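Local atomic coordinates of hypothetical protein (Shewanella denitrificans, PDB entry 2OQM), a protein that is of unknown function but belongs to the DUF1993 family and is probably a helical-bundle protein of the DinB-like type. Residues A[30-44]-A[104-116]. Numbering follows the deposited sequence. Where two conformers were deposited one is given.
Sequences SKMLKNLNAIFDKAE and LAELRQRIASVLT
Ile111 and Leu33 meet at the apolar centre, where Ile111 spreads its two branches along helix 30-44. Its CG2 faces Leu33 CB at 4.1 Å, while CD1, with CG1 anti to the carbonyl carbon (chi1 -64°), reaches Leu36 CD2. Leu33 also sends CD1 across Val114 at about a right angle, 3.7 Å from CG1. Toward one end, Leu115 lays CD2 against the backbone of Ser30, 3.4 Å from its O, and CD1 on Lys34 CG. At the other, Leu104 straddles two residues, CD1 against Phe40 CD1 and CD2 against Glu44 CG, and Val73 of helix 69-87 touches Phe40 as well. The polar edge centres on Arg108, a knob among Asn37, Phe40, Asp41 and Glu44. A bend at chi2 (-102°) turns its chain toward helix 30-44, with Phe40 CB lying over one face of the guanidinium. NH1 donates in the guanidinium plane to Asn37 O at 2.7 Å, a carbonyl also used by Asp41 N. NH2 forms salt bridges with Asp41 OD1 (2.8 Å, weak as a hydrogen bond) and Glu44 OE2, the latter modelled very short; a water links Arg108 NE to Glu44 OE2. A leucine in place of Arg108 would probably leave Asp41 and Glu44 without their shared positive mate and Asn37 O without its cross-helix donor. The axes of segments 30-44 and 104-116 come within 10.2 Å, with 162° between their N-to-C directions: near-antiparallel packing of helix 104-119 on the long helix 13-50, apolar inside and salt-bridged outside, consistent with the four-helix bundle of DinB-like proteins.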
# COMPACT_ATOMS: atom_id res chain seq x y z
N SER A 30 11.55 -2.92 4.85
CA SER A 30 12.74 -3.65 4.38
C SER A 30 12.37 -4.86 3.50
O SER A 30 12.99 -5.11 2.50
CB SER A 30 13.62 -4.11 5.56
OG SER A 30 14.17 -3.00 6.29
N LYS A 31 11.40 -5.64 3.92
CA LYS A 31 10.87 -6.71 3.11
C LYS A 31 10.40 -6.26 1.77
O LYS A 31 10.73 -6.85 0.76
CB LYS A 31 9.71 -7.40 3.83
CG LYS A 31 9.23 -8.66 3.11
CD LYS A 31 8.01 -9.34 3.81
CE LYS A 31 7.61 -10.63 3.12
NZ LYS A 31 6.30 -11.10 3.59
N MSE A 32 9.62 -5.20 1.72
CA MSE A 32 9.06 -4.73 0.47
C MSE A 32 10.16 -4.17 -0.43
O MSE A 32 10.05 -4.26 -1.65
CB MSE A 32 8.01 -3.68 0.72
CG MSE A 32 6.71 -4.17 1.40
SE MSE A 32 5.88 -5.57 0.34
CE MSE A 32 5.68 -4.55 -1.31
N LEU A 33 11.18 -3.54 0.13
CA LEU A 33 12.29 -3.04 -0.67
C LEU A 33 13.09 -4.20 -1.26
O LEU A 33 13.54 -4.11 -2.41
CB LEU A 33 13.21 -2.07 0.07
CG LEU A 33 12.56 -0.72 0.39
CD1 LEU A 33 13.37 0.10 1.41
CD2 LEU A 33 12.20 0.10 -0.89
N LYS A 34 13.31 -5.25 -0.47
CA LYS A 34 13.91 -6.47 -1.00
C LYS A 34 13.04 -7.04 -2.13
O LYS A 34 13.53 -7.54 -3.15
CB LYS A 34 14.09 -7.48 0.12
CG LYS A 34 15.18 -7.07 1.12
CD LYS A 34 15.43 -8.17 2.12
CE LYS A 34 16.09 -7.63 3.40
NZ LYS A 34 15.99 -8.64 4.53
N ASN A 35 11.75 -7.00 -1.93
CA ASN A 35 10.82 -7.45 -2.98
C ASN A 35 10.94 -6.61 -4.24
O ASN A 35 10.93 -7.13 -5.37
CB ASN A 35 9.39 -7.44 -2.46
CG ASN A 35 9.13 -8.47 -1.41
OD1 ASN A 35 9.94 -9.38 -1.16
ND2 ASN A 35 7.98 -8.33 -0.74
N LEU A 36 11.14 -5.30 -4.07
CA LEU A 36 11.34 -4.42 -5.20
C LEU A 36 12.62 -4.82 -5.98
O LEU A 36 12.67 -4.78 -7.22
CB LEU A 36 11.41 -2.97 -4.73
CG LEU A 36 11.50 -1.92 -5.83
CD1 LEU A 36 10.33 -1.98 -6.82
CD2 LEU A 36 11.68 -0.53 -5.15
N ASN A 37 13.64 -5.22 -5.24
CA ASN A 37 14.86 -5.76 -5.86
C ASN A 37 14.60 -6.97 -6.70
O ASN A 37 15.15 -7.11 -7.82
CB ASN A 37 15.90 -6.14 -4.79
CG ASN A 37 17.01 -5.15 -4.68
OD1 ASN A 37 17.41 -4.53 -5.66
ND2 ASN A 37 17.57 -5.05 -3.48
N ALA A 38 13.78 -7.89 -6.17
CA ALA A 38 13.37 -9.13 -6.87
C ALA A 38 12.55 -8.87 -8.14
O ALA A 38 12.66 -9.58 -9.14
CB ALA A 38 12.49 -10.02 -5.91
N ILE A 39 11.69 -7.87 -8.05
CA ILE A 39 10.97 -7.34 -9.21
C ILE A 39 11.93 -6.91 -10.34
O ILE A 39 11.68 -7.18 -11.51
CB ILE A 39 10.04 -6.22 -8.76
CG1 ILE A 39 8.86 -6.83 -7.96
CG2 ILE A 39 9.43 -5.42 -9.95
CD1 ILE A 39 8.09 -5.76 -7.19
N PHE A 40 13.05 -6.27 -9.98
CA PHE A 40 14.02 -5.82 -10.96
C PHE A 40 14.84 -6.92 -11.54
O PHE A 40 15.33 -6.82 -12.68
CB PHE A 40 14.87 -4.69 -10.39
CG PHE A 40 14.21 -3.32 -10.57
CD1 PHE A 40 14.25 -2.69 -11.81
CD2 PHE A 40 13.46 -2.73 -9.58
CE1 PHE A 40 13.64 -1.47 -12.01
CE2 PHE A 40 12.85 -1.50 -9.78
CZ PHE A 40 12.93 -0.88 -11.00
N ASP A 41 14.99 -8.01 -10.79
CA ASP A 41 15.57 -9.20 -11.36
C ASP A 41 14.72 -9.72 -12.52
O ASP A 41 15.24 -10.14 -13.54
CB ASP A 41 15.75 -10.33 -10.34
CG ASP A 41 16.68 -9.99 -9.19
OD1 ASP A 41 17.49 -9.02 -9.25
OD2 ASP A 41 16.56 -10.73 -8.18
N LYS A 42 13.40 -9.71 -12.38
CA LYS A 42 12.54 -10.07 -13.51
C LYS A 42 12.65 -9.09 -14.66
O LYS A 42 12.64 -9.52 -15.81
CB LYS A 42 11.07 -10.25 -13.08
CG LYS A 42 10.95 -11.34 -12.01
CD LYS A 42 9.78 -12.23 -12.27
CE LYS A 42 9.76 -13.45 -11.38
NZ LYS A 42 8.40 -14.07 -11.41
N ALA A 43 12.74 -7.79 -14.36
CA ALA A 43 12.93 -6.77 -15.42
C ALA A 43 14.23 -7.01 -16.22
O ALA A 43 14.23 -6.94 -17.43
CB ALA A 43 12.88 -5.36 -14.85
N GLU A 44 15.32 -7.35 -15.54
CA GLU A 44 16.54 -7.75 -16.27
C GLU A 44 16.36 -8.98 -17.12
O GLU A 44 16.87 -9.05 -18.26
CB GLU A 44 17.69 -8.03 -15.30
CG GLU A 44 18.15 -6.88 -14.51
CD GLU A 44 19.49 -7.15 -13.85
OE1 GLU A 44 20.51 -7.08 -14.55
OE2 GLU A 44 19.52 -7.41 -12.64
N LEU A 104 20.23 0.96 -13.53
CA LEU A 104 19.74 -0.08 -12.62
C LEU A 104 20.76 -0.30 -11.48
O LEU A 104 20.37 -0.43 -10.33
CB LEU A 104 19.39 -1.40 -13.35
CG LEU A 104 18.77 -2.52 -12.49
CD1 LEU A 104 17.66 -2.02 -11.62
CD2 LEU A 104 18.26 -3.67 -13.34
N ALA A 105 22.06 -0.26 -11.79
CA ALA A 105 23.06 -0.50 -10.76
C ALA A 105 22.93 0.51 -9.64
O ALA A 105 22.99 0.19 -8.44
CB ALA A 105 24.49 -0.48 -11.35
N GLU A 106 22.74 1.75 -10.05
CA GLU A 106 22.67 2.84 -9.12
C GLU A 106 21.44 2.73 -8.24
O GLU A 106 21.46 3.09 -7.09
CB GLU A 106 22.64 4.12 -9.89
CG GLU A 106 23.98 4.40 -10.58
CD GLU A 106 23.93 5.64 -11.46
OE1 GLU A 106 22.86 5.95 -12.03
OE2 GLU A 106 24.98 6.30 -11.57
N LEU A 107 20.33 2.30 -8.82
CA LEU A 107 19.10 2.08 -8.08
C LEU A 107 19.25 0.95 -7.12
O LEU A 107 18.80 1.05 -6.00
CB LEU A 107 17.92 1.82 -9.03
CG LEU A 107 17.42 3.01 -9.85
CD1 LEU A 107 16.26 2.56 -10.71
CD2 LEU A 107 17.01 4.23 -8.94
N ARG A 108 19.92 -0.14 -7.53
CA ARG A 108 20.18 -1.24 -6.60
C ARG A 108 21.02 -0.77 -5.41
O ARG A 108 20.79 -1.20 -4.28
CB ARG A 108 20.92 -2.38 -7.26
CG ARG A 108 20.22 -2.94 -8.43
CD ARG A 108 19.55 -4.22 -8.13
NE ARG A 108 19.46 -5.10 -9.30
CZ ARG A 108 18.51 -6.01 -9.44
NH1 ARG A 108 17.57 -6.16 -8.52
NH2 ARG A 108 18.49 -6.75 -10.52
N GLN A 109 21.96 0.13 -5.67
CA GLN A 109 22.75 0.73 -4.58
C GLN A 109 21.87 1.56 -3.64
O GLN A 109 22.03 1.48 -2.44
CB GLN A 109 23.87 1.59 -5.12
CG GLN A 109 24.72 2.26 -4.02
CD GLN A 109 25.40 1.26 -3.10
OE1 GLN A 109 25.18 1.26 -1.87
NE2 GLN A 109 26.22 0.40 -3.68
N ARG A 110 20.94 2.31 -4.19
CA ARG A 110 20.01 3.15 -3.40
C ARG A 110 19.19 2.29 -2.45
O ARG A 110 19.10 2.58 -1.24
CB ARG A 110 19.12 3.95 -4.33
CG ARG A 110 18.05 4.84 -3.67
CD ARG A 110 18.62 6.01 -3.02
NE ARG A 110 17.60 7.02 -2.72
CZ ARG A 110 17.30 8.07 -3.49
NH1 ARG A 110 17.88 8.26 -4.66
NH2 ARG A 110 16.43 8.94 -3.06
N ILE A 111 18.64 1.20 -2.99
CA ILE A 111 17.89 0.24 -2.16
C ILE A 111 18.76 -0.34 -1.08
O ILE A 111 18.37 -0.38 0.05
CB ILE A 111 17.26 -0.91 -3.03
CG1 ILE A 111 16.22 -0.32 -3.98
CG2 ILE A 111 16.63 -1.99 -2.17
CD1 ILE A 111 15.61 -1.35 -4.97
N ALA A 112 19.97 -0.76 -1.45
CA ALA A 112 20.88 -1.36 -0.50
C ALA A 112 21.20 -0.42 0.68
O ALA A 112 21.30 -0.84 1.82
CB ALA A 112 22.17 -1.77 -1.22
N SER A 113 21.39 0.86 0.37
CA SER A 113 21.72 1.88 1.36
C SER A 113 20.56 2.05 2.34
O SER A 113 20.73 2.13 3.57
CB SER A 113 21.97 3.20 0.66
OG SER A 113 22.12 4.26 1.59
N VAL A 114 19.36 2.14 1.80
CA VAL A 114 18.20 2.28 2.67
C VAL A 114 18.05 1.06 3.53
O VAL A 114 17.74 1.16 4.70
CB VAL A 114 16.91 2.58 1.89
CG1 VAL A 114 15.70 2.60 2.85
CG2 VAL A 114 17.11 3.94 1.16
N LEU A 115 18.28 -0.12 2.97
CA LEU A 115 18.20 -1.35 3.75
C LEU A 115 19.21 -1.37 4.87
O LEU A 115 18.87 -1.77 5.97
CB LEU A 115 18.36 -2.62 2.87
CG LEU A 115 17.18 -3.00 1.97
CD1 LEU A 115 17.57 -4.12 0.95
CD2 LEU A 115 15.91 -3.37 2.79
N THR A 116 20.45 -0.93 4.61
CA THR A 116 21.46 -0.84 5.65
C THR A 116 21.09 0.16 6.73
O THR A 116 21.25 -0.12 7.92
CB THR A 116 22.84 -0.44 5.04
OG1 THR A 116 23.19 -1.39 4.03
CG2 THR A 116 23.95 -0.39 6.07
O HOH W 1 16.99 -3.62 6.55
O HOH W 2 19.78 -3.83 -3.78
O HOH W 3 21.13 -5.68 -11.24